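Ferric uptake regulation protein (Pseudomonas aeruginosa, PDB 1MZB) probably senses cellular iron and, in its metal-bound form, binds DNA as a dimeric transcriptional regulator controlling genes of iron homeostasis. Local coordinates at residues K22-L27 with F81-S86; H72-G77 with N127-V132; M92-V95 with V100-F103. One frame throughout, in Å; residues are numbered along the deposited sequence.

Interaction 1 of 3, residues K22-L27 with F81-S86. With ZN (zinc ion), chain C.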
# COMPACT_ATOMS: atom_id res chain seq x y z
N LYS A 22 20.33 -9.38 -9.06
CA LYS A 22 19.47 -9.57 -10.20
C LYS A 22 18.05 -10.04 -9.82
O LYS A 22 17.07 -9.59 -10.40
CB LYS A 22 20.12 -10.55 -11.19
CG LYS A 22 21.22 -9.88 -12.02
CD LYS A 22 21.91 -10.83 -12.99
CE LYS A 22 22.95 -10.06 -13.84
NZ LYS A 22 22.38 -8.73 -14.27
N ILE A 23 17.95 -10.91 -8.83
CA ILE A 23 16.63 -11.39 -8.41
C ILE A 23 15.81 -10.28 -7.76
O ILE A 23 14.61 -10.12 -8.02
CB ILE A 23 16.81 -12.62 -7.50
CG1 ILE A 23 17.39 -13.76 -8.35
CG2 ILE A 23 15.46 -12.99 -6.84
CD1 ILE A 23 17.89 -14.98 -7.58
N LEU A 24 16.45 -9.47 -6.92
CA LEU A 24 15.75 -8.37 -6.31
C LEU A 24 15.26 -7.37 -7.39
O LEU A 24 14.19 -6.79 -7.28
CB LEU A 24 16.67 -7.67 -5.31
CG LEU A 24 16.00 -6.67 -4.37
CD1 LEU A 24 14.97 -7.38 -3.51
CD2 LEU A 24 17.07 -5.99 -3.50
N GLN A 25 16.04 -7.19 -8.46
CA GLN A 25 15.64 -6.27 -9.53
C GLN A 25 14.47 -6.86 -10.28
O GLN A 25 13.55 -6.13 -10.69
CB GLN A 25 16.82 -6.01 -10.49
CG GLN A 25 17.93 -5.17 -9.88
CD GLN A 25 19.17 -5.12 -10.76
OE1 GLN A 25 19.36 -5.98 -11.63
NE2 GLN A 25 20.04 -4.13 -10.52
N MET A 26 14.48 -8.18 -10.46
CA MET A 26 13.37 -8.83 -11.14
C MET A 26 12.10 -8.64 -10.31
O MET A 26 11.03 -8.37 -10.86
CB MET A 26 13.65 -10.31 -11.34
CG MET A 26 12.59 -10.97 -12.20
SD MET A 26 12.39 -10.03 -13.74
CE MET A 26 14.04 -10.23 -14.45
N LEU A 27 12.21 -8.80 -9.00
CA LEU A 27 11.05 -8.64 -8.14
C LEU A 27 10.53 -7.22 -8.20
O LEU A 27 9.31 -6.99 -8.19
CB LEU A 27 11.41 -8.95 -6.69
CG LEU A 27 11.60 -10.43 -6.39
CD1 LEU A 27 12.03 -10.61 -4.93
CD2 LEU A 27 10.30 -11.17 -6.68
N PHE A 81 6.06 -15.21 -4.17
CA PHE A 81 6.98 -14.40 -3.37
C PHE A 81 6.75 -12.96 -3.80
O PHE A 81 6.69 -12.69 -4.99
CB PHE A 81 8.43 -14.78 -3.67
CG PHE A 81 8.80 -16.17 -3.22
CD1 PHE A 81 8.58 -17.27 -4.05
CD2 PHE A 81 9.39 -16.38 -1.98
CE1 PHE A 81 8.97 -18.59 -3.63
CE2 PHE A 81 9.78 -17.66 -1.55
CZ PHE A 81 9.57 -18.77 -2.38
N GLU A 82 6.59 -12.05 -2.85
CA GLU A 82 6.37 -10.65 -3.23
C GLU A 82 7.14 -9.79 -2.26
O GLU A 82 7.43 -10.21 -1.16
CB GLU A 82 4.89 -10.28 -3.22
CG GLU A 82 4.16 -10.55 -1.89
CD GLU A 82 2.63 -10.38 -2.01
OE1 GLU A 82 2.15 -9.25 -2.20
OE2 GLU A 82 1.91 -11.39 -1.91
N LEU A 83 7.53 -8.61 -2.70
CA LEU A 83 8.26 -7.73 -1.81
C LEU A 83 7.45 -7.41 -0.56
O LEU A 83 6.20 -7.42 -0.57
CB LEU A 83 8.62 -6.45 -2.55
CG LEU A 83 9.56 -6.68 -3.72
CD1 LEU A 83 9.68 -5.37 -4.50
CD2 LEU A 83 10.96 -7.15 -3.20
N ALA A 84 8.17 -7.13 0.51
CA ALA A 84 7.58 -6.78 1.78
C ALA A 84 7.54 -5.25 1.84
O ALA A 84 6.54 -4.66 2.25
CB ALA A 84 8.43 -7.34 2.95
N ASP A 85 8.62 -4.62 1.36
CA ASP A 85 8.77 -3.15 1.35
C ASP A 85 7.59 -2.35 0.77
O ASP A 85 7.31 -1.24 1.24
CB ASP A 85 10.08 -2.73 0.62
CG ASP A 85 10.18 -3.29 -0.81
OD1 ASP A 85 10.08 -4.52 -0.98
OD2 ASP A 85 10.37 -2.50 -1.76
N SER A 86 6.91 -2.92 -0.22
CA SER A 86 5.77 -2.26 -0.86
C SER A 86 4.69 -1.91 0.17
O SER A 86 4.68 -2.46 1.28
CB SER A 86 5.17 -3.18 -1.93
OG SER A 86 4.68 -4.38 -1.35
ZN ZN C . 0.21 -9.31 -2.83

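Interaction 2 of 3, residues H72-G77 with N127-V132. With ZN (zinc ion), chain D.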
# COMPACT_ATOMS: atom_id res chain seq x y z
N HIS A 72 3.68 -16.52 0.22
CA HIS A 72 2.27 -16.81 0.38
C HIS A 72 1.95 -18.05 -0.47
O HIS A 72 2.66 -18.35 -1.40
CB HIS A 72 1.42 -15.67 -0.21
CG HIS A 72 1.35 -14.43 0.63
ND1 HIS A 72 1.88 -13.23 0.20
CD2 HIS A 72 0.71 -14.17 1.78
CE1 HIS A 72 1.56 -12.28 1.06
NE2 HIS A 72 0.84 -12.82 2.03
N ASN A 73 0.91 -18.79 -0.10
CA ASN A 73 0.50 -19.94 -0.91
C ASN A 73 -1.00 -19.72 -1.02
O ASN A 73 -1.77 -20.04 -0.09
CB ASN A 73 0.79 -21.26 -0.23
CG ASN A 73 0.50 -22.43 -1.13
OD1 ASN A 73 -0.43 -22.36 -1.93
ND2 ASN A 73 1.31 -23.49 -1.03
N PHE A 74 -1.43 -19.14 -2.13
CA PHE A 74 -2.85 -18.83 -2.30
C PHE A 74 -3.72 -19.92 -2.90
O PHE A 74 -4.91 -20.00 -2.57
CB PHE A 74 -3.01 -17.57 -3.16
CG PHE A 74 -2.37 -16.33 -2.58
CD1 PHE A 74 -2.75 -15.85 -1.33
CD2 PHE A 74 -1.44 -15.60 -3.33
CE1 PHE A 74 -2.21 -14.62 -0.83
CE2 PHE A 74 -0.91 -14.40 -2.85
CZ PHE A 74 -1.29 -13.91 -1.61
N ASP A 75 -3.16 -20.74 -3.79
CA ASP A 75 -3.99 -21.77 -4.40
C ASP A 75 -3.69 -23.13 -3.82
O ASP A 75 -4.28 -24.13 -4.25
CB ASP A 75 -3.87 -21.76 -5.93
CG ASP A 75 -2.53 -22.26 -6.45
OD1 ASP A 75 -1.67 -22.77 -5.67
OD2 ASP A 75 -2.32 -22.16 -7.69
N GLY A 76 -2.81 -23.17 -2.82
CA GLY A 76 -2.46 -24.43 -2.18
C GLY A 76 -1.32 -25.20 -2.82
O GLY A 76 -0.59 -25.93 -2.14
N GLY A 77 -1.12 -24.99 -4.12
CA GLY A 77 -0.12 -25.75 -4.84
C GLY A 77 1.16 -25.06 -5.26
O GLY A 77 2.07 -25.74 -5.77
N ASN A 127 -1.61 -11.66 8.73
CA ASN A 127 -1.97 -12.19 7.42
C ASN A 127 -3.48 -12.31 7.32
O ASN A 127 -4.12 -12.94 8.16
CB ASN A 127 -1.36 -13.56 7.22
CG ASN A 127 -1.65 -14.10 5.85
OD1 ASN A 127 -2.23 -15.16 5.71
ND2 ASN A 127 -1.24 -13.36 4.82
N LEU A 128 -4.05 -11.71 6.29
CA LEU A 128 -5.50 -11.80 6.09
C LEU A 128 -5.76 -12.22 4.64
O LEU A 128 -5.30 -11.55 3.71
CB LEU A 128 -6.20 -10.46 6.35
CG LEU A 128 -7.70 -10.48 6.00
CD1 LEU A 128 -8.49 -11.47 6.91
CD2 LEU A 128 -8.28 -9.04 6.17
N VAL A 129 -6.43 -13.35 4.45
CA VAL A 129 -6.76 -13.77 3.07
C VAL A 129 -8.25 -14.01 3.04
O VAL A 129 -8.80 -14.69 3.91
CB VAL A 129 -6.01 -15.08 2.68
CG1 VAL A 129 -6.44 -15.54 1.24
CG2 VAL A 129 -4.51 -14.86 2.75
N LEU A 130 -8.93 -13.44 2.04
CA LEU A 130 -10.36 -13.64 1.93
C LEU A 130 -10.58 -14.49 0.68
O LEU A 130 -10.17 -14.08 -0.39
CB LEU A 130 -11.09 -12.29 1.78
CG LEU A 130 -10.87 -11.34 2.96
CD1 LEU A 130 -11.66 -10.05 2.71
CD2 LEU A 130 -11.31 -12.02 4.25
N TYR A 131 -11.16 -15.67 0.84
CA TYR A 131 -11.37 -16.54 -0.32
C TYR A 131 -12.75 -16.19 -0.81
O TYR A 131 -13.70 -16.20 -0.05
CB TYR A 131 -11.28 -18.02 0.07
CG TYR A 131 -9.87 -18.38 0.54
CD1 TYR A 131 -8.85 -18.66 -0.37
CD2 TYR A 131 -9.57 -18.39 1.91
CE1 TYR A 131 -7.55 -18.96 0.06
CE2 TYR A 131 -8.24 -18.68 2.35
CZ TYR A 131 -7.27 -18.96 1.41
OH TYR A 131 -5.99 -19.28 1.83
N VAL A 132 -12.84 -15.90 -2.11
CA VAL A 132 -14.12 -15.45 -2.65
C VAL A 132 -14.57 -16.12 -3.94
O VAL A 132 -13.81 -16.83 -4.60
CB VAL A 132 -14.06 -13.94 -2.87
CG1 VAL A 132 -13.77 -13.21 -1.52
CG2 VAL A 132 -12.99 -13.61 -3.94
ZN ZN D . -0.61 -22.74 -8.35
O HOH W 1 -4.42 -20.78 0.35

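Interaction 3 of 3, residues M92-V95 with V100-F103. With ZN (zinc ion), chain C.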
# COMPACT_ATOMS: atom_id res chain seq x y z
N MET A 92 -7.53 -10.94 -1.61
CA MET A 92 -8.75 -11.68 -1.89
C MET A 92 -8.28 -12.71 -2.95
O MET A 92 -7.47 -12.38 -3.84
CB MET A 92 -9.82 -10.78 -2.51
CG MET A 92 -10.59 -10.04 -1.46
SD MET A 92 -11.69 -8.89 -2.21
CE MET A 92 -12.56 -9.88 -3.23
N VAL A 93 -8.71 -13.95 -2.81
CA VAL A 93 -8.32 -14.98 -3.79
C VAL A 93 -9.60 -15.62 -4.34
O VAL A 93 -10.45 -16.09 -3.57
CB VAL A 93 -7.47 -16.07 -3.11
CG1 VAL A 93 -7.03 -17.11 -4.14
CG2 VAL A 93 -6.24 -15.44 -2.48
N CYS A 94 -9.73 -15.63 -5.66
CA CYS A 94 -10.89 -16.23 -6.34
C CYS A 94 -10.63 -17.72 -6.32
O CYS A 94 -9.73 -18.21 -6.99
CB CYS A 94 -10.96 -15.72 -7.78
SG CYS A 94 -11.39 -13.99 -7.82
N VAL A 95 -11.43 -18.44 -5.54
CA VAL A 95 -11.20 -19.85 -5.37
C VAL A 95 -11.29 -20.64 -6.65
O VAL A 95 -10.53 -21.57 -6.85
CB VAL A 95 -12.16 -20.49 -4.33
CG1 VAL A 95 -12.06 -19.76 -2.99
CG2 VAL A 95 -13.58 -20.47 -4.84
N VAL A 100 -5.74 -13.45 -7.81
CA VAL A 100 -5.43 -12.79 -6.53
C VAL A 100 -5.64 -11.31 -6.68
O VAL A 100 -5.10 -10.68 -7.63
CB VAL A 100 -3.98 -13.06 -6.13
CG1 VAL A 100 -3.63 -12.33 -4.83
CG2 VAL A 100 -3.78 -14.59 -5.97
N ILE A 101 -6.40 -10.75 -5.74
CA ILE A 101 -6.75 -9.33 -5.72
C ILE A 101 -6.24 -8.72 -4.42
O ILE A 101 -6.66 -9.12 -3.34
CB ILE A 101 -8.29 -9.17 -5.81
CG1 ILE A 101 -8.81 -9.79 -7.11
CG2 ILE A 101 -8.70 -7.69 -5.68
CD1 ILE A 101 -10.30 -10.05 -7.12
N GLU A 102 -5.33 -7.76 -4.51
CA GLU A 102 -4.84 -7.09 -3.30
C GLU A 102 -5.85 -6.03 -2.83
O GLU A 102 -6.56 -5.41 -3.63
CB GLU A 102 -3.50 -6.40 -3.55
CG GLU A 102 -2.31 -7.33 -3.71
CD GLU A 102 -0.98 -6.59 -3.69
OE1 GLU A 102 -0.96 -5.39 -4.03
OE2 GLU A 102 0.05 -7.22 -3.35
N PHE A 103 -5.90 -5.82 -1.52
CA PHE A 103 -6.75 -4.78 -0.96
C PHE A 103 -6.13 -4.34 0.34
O PHE A 103 -5.25 -5.01 0.89
CB PHE A 103 -8.19 -5.26 -0.72
CG PHE A 103 -8.35 -6.21 0.43
CD1 PHE A 103 -8.15 -7.59 0.27
CD2 PHE A 103 -8.71 -5.73 1.68
CE1 PHE A 103 -8.32 -8.47 1.34
CE2 PHE A 103 -8.88 -6.60 2.77
CZ PHE A 103 -8.69 -7.97 2.60
ZN ZN C . 0.21 -9.31 -2.83

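Interaction 1 of 3, residues K22-L27 with F81-S86
Leu27 of the helical segment 22-27 and Leu83 of strand 81-83 come together where the helix passes the strand nearly at a right angle, 82° between their directions. The two axes approach to 9.4 Å, a spacing that side chains must bridge, since no hydrogen bond joins the segments. Leu83 and Leu27 share most of that work. With CG anti to its carbonyl carbon (chi1 -64°), the Leu83 branch reaches across to the helix and offers CD2 to two leucines one turn apart. Leu83 CD2 lies 4.0 Å from Leu27 CB, with Leu27 CD1 beside it, while on the preceding turn Leu24 CD1 meets the same methyl at 4.0 Å. The Leu24 and Leu83 side chains cross almost perpendicularly, meeting through one methyl each. Leu27 CD2 turns instead to the strand backbone, 4.3 Å from Phe81 O.

Glu82, between Phe81 and Leu83, points away from the helix and binds zinc through OE1 at 2.0 Å. Its OE2 accepts a weak hydrogen bond from His72 ND1, which probably helps to steady the carboxylate. The strand thus gives the Leu83 side chain to the helix while its neighbour Glu82 serves the metal. Around the leucines, helix 53-66 adds Leu60 against Leu27 and Phe63 against Leu24; strand 69-72 brings Val69 to Leu27, and Ala106 of the second subunit packs on Leu83.

Interaction 2 of 3, residues H72-G77 with N127-V132
Phe74 overlaps Val129 only at the rim of its ring: CE1 approaches Val129 CG2 to 4.3 Å, close to the ring plane. The adjoining part of that ring is engaged differently, for Phe74 CZ sits 3.5 Å above the plane of the His72 imidazole, displaced toward its edge. The imidazole in turn presents its own edge to Asn127, whose ND2 lies in the ring plane 3.5 Å from His72 NE2. This approach is not a hydrogen bond, and the ring and amide planes are inclined by 34°.

At the other end of the contact the chemistry is polar. A first torsion of -64° sends the Tyr131 ring toward the loop, where its edge faces Phe74 O, 3.9 Å from Tyr131 CE1. Tyr131 OH meets a water at 2.6 Å. That water donates to Asn73 O and, weakly, to Phe74 O, tying the phenol to the loop backbone.

Asp75 probably stiffens the loop: its OD1 accepts from Gly77 N at 2.8 Å in an Asx turn. Asp75 OD2 binds zinc together with His78. The arrangement is consistent with the two-part build of Fur proteins, the loop of the winged-helix wing lying against strand 129-132, an outermost strand of this chain's three-stranded sheet.

Interaction 3 of 3, residues M92-V95 with V100-F103
Met92 pairs with Ile101 in a beta hairpin, held by its backbone and packed on both faces by side chains. Met92 N donates to Ile101 O at 2.7 Å, nearly straight at 176°, and Ile101 N returns an equally short bond to Met92 O. The next pair, Val93 with Val100, is non-hydrogen-bonded, and its side chains emerge on the other face of the sheet.

On the face of Met92 and Ile101, Met92 CB stands 4.0 Å from Ile101 CB. Beyond this pair the Met92 side chain fills the angle beside the Phe103 ring, crossing it at about a right angle: Met92 CG lies against the CD1-CE1 side, 3.9 Å from Phe103 CD1. Phe103 presents this ring by placing CG between its backbone N and carbonyl carbon (chi1 73°). The thioether follows obliquely: Met92 SD is 5.2 Å from the ring centroid, a Met-aromatic contact neither squarely above nor level with the ring. Toward the turn, the tip of Ile101 stretches the opposite way, its CD1 fitting against Cys94 SG at 4.1 Å.

The valine face is more sparsely joined, Val93 CG2 and Val100 CG2 being 4.4 Å apart. Phe74 from the loop 72-77 packs against both valines, a broad ring bridging two small branched neighbours. Glu102 points away from strand 92-94, and its OE2 binds zinc at 2.2 Å.

Read together, the three contacts show how chemistry follows position. Interaction 1 is buried and made chiefly by leucine side chains, with no hydrogen bond across it, whereas interactions 2 and 3 lie nearer the surface and enlist water or backbone hydrogen bonds. Interactions 2 and 3 concern one sheet: strand 129-132 runs beside 90-94, and Val93 probably bonds through N to Leu130 O and through O to Val132 N. Interactions 1 and 3, with centres about 20 Å apart, converge on one zinc ion, to which they contribute Glu82 and Glu102; His34 and His91 complete its protein ligands. The metal therefore links the winged-helix part to the sheet, consistent with metal-dependent control of their relative placement.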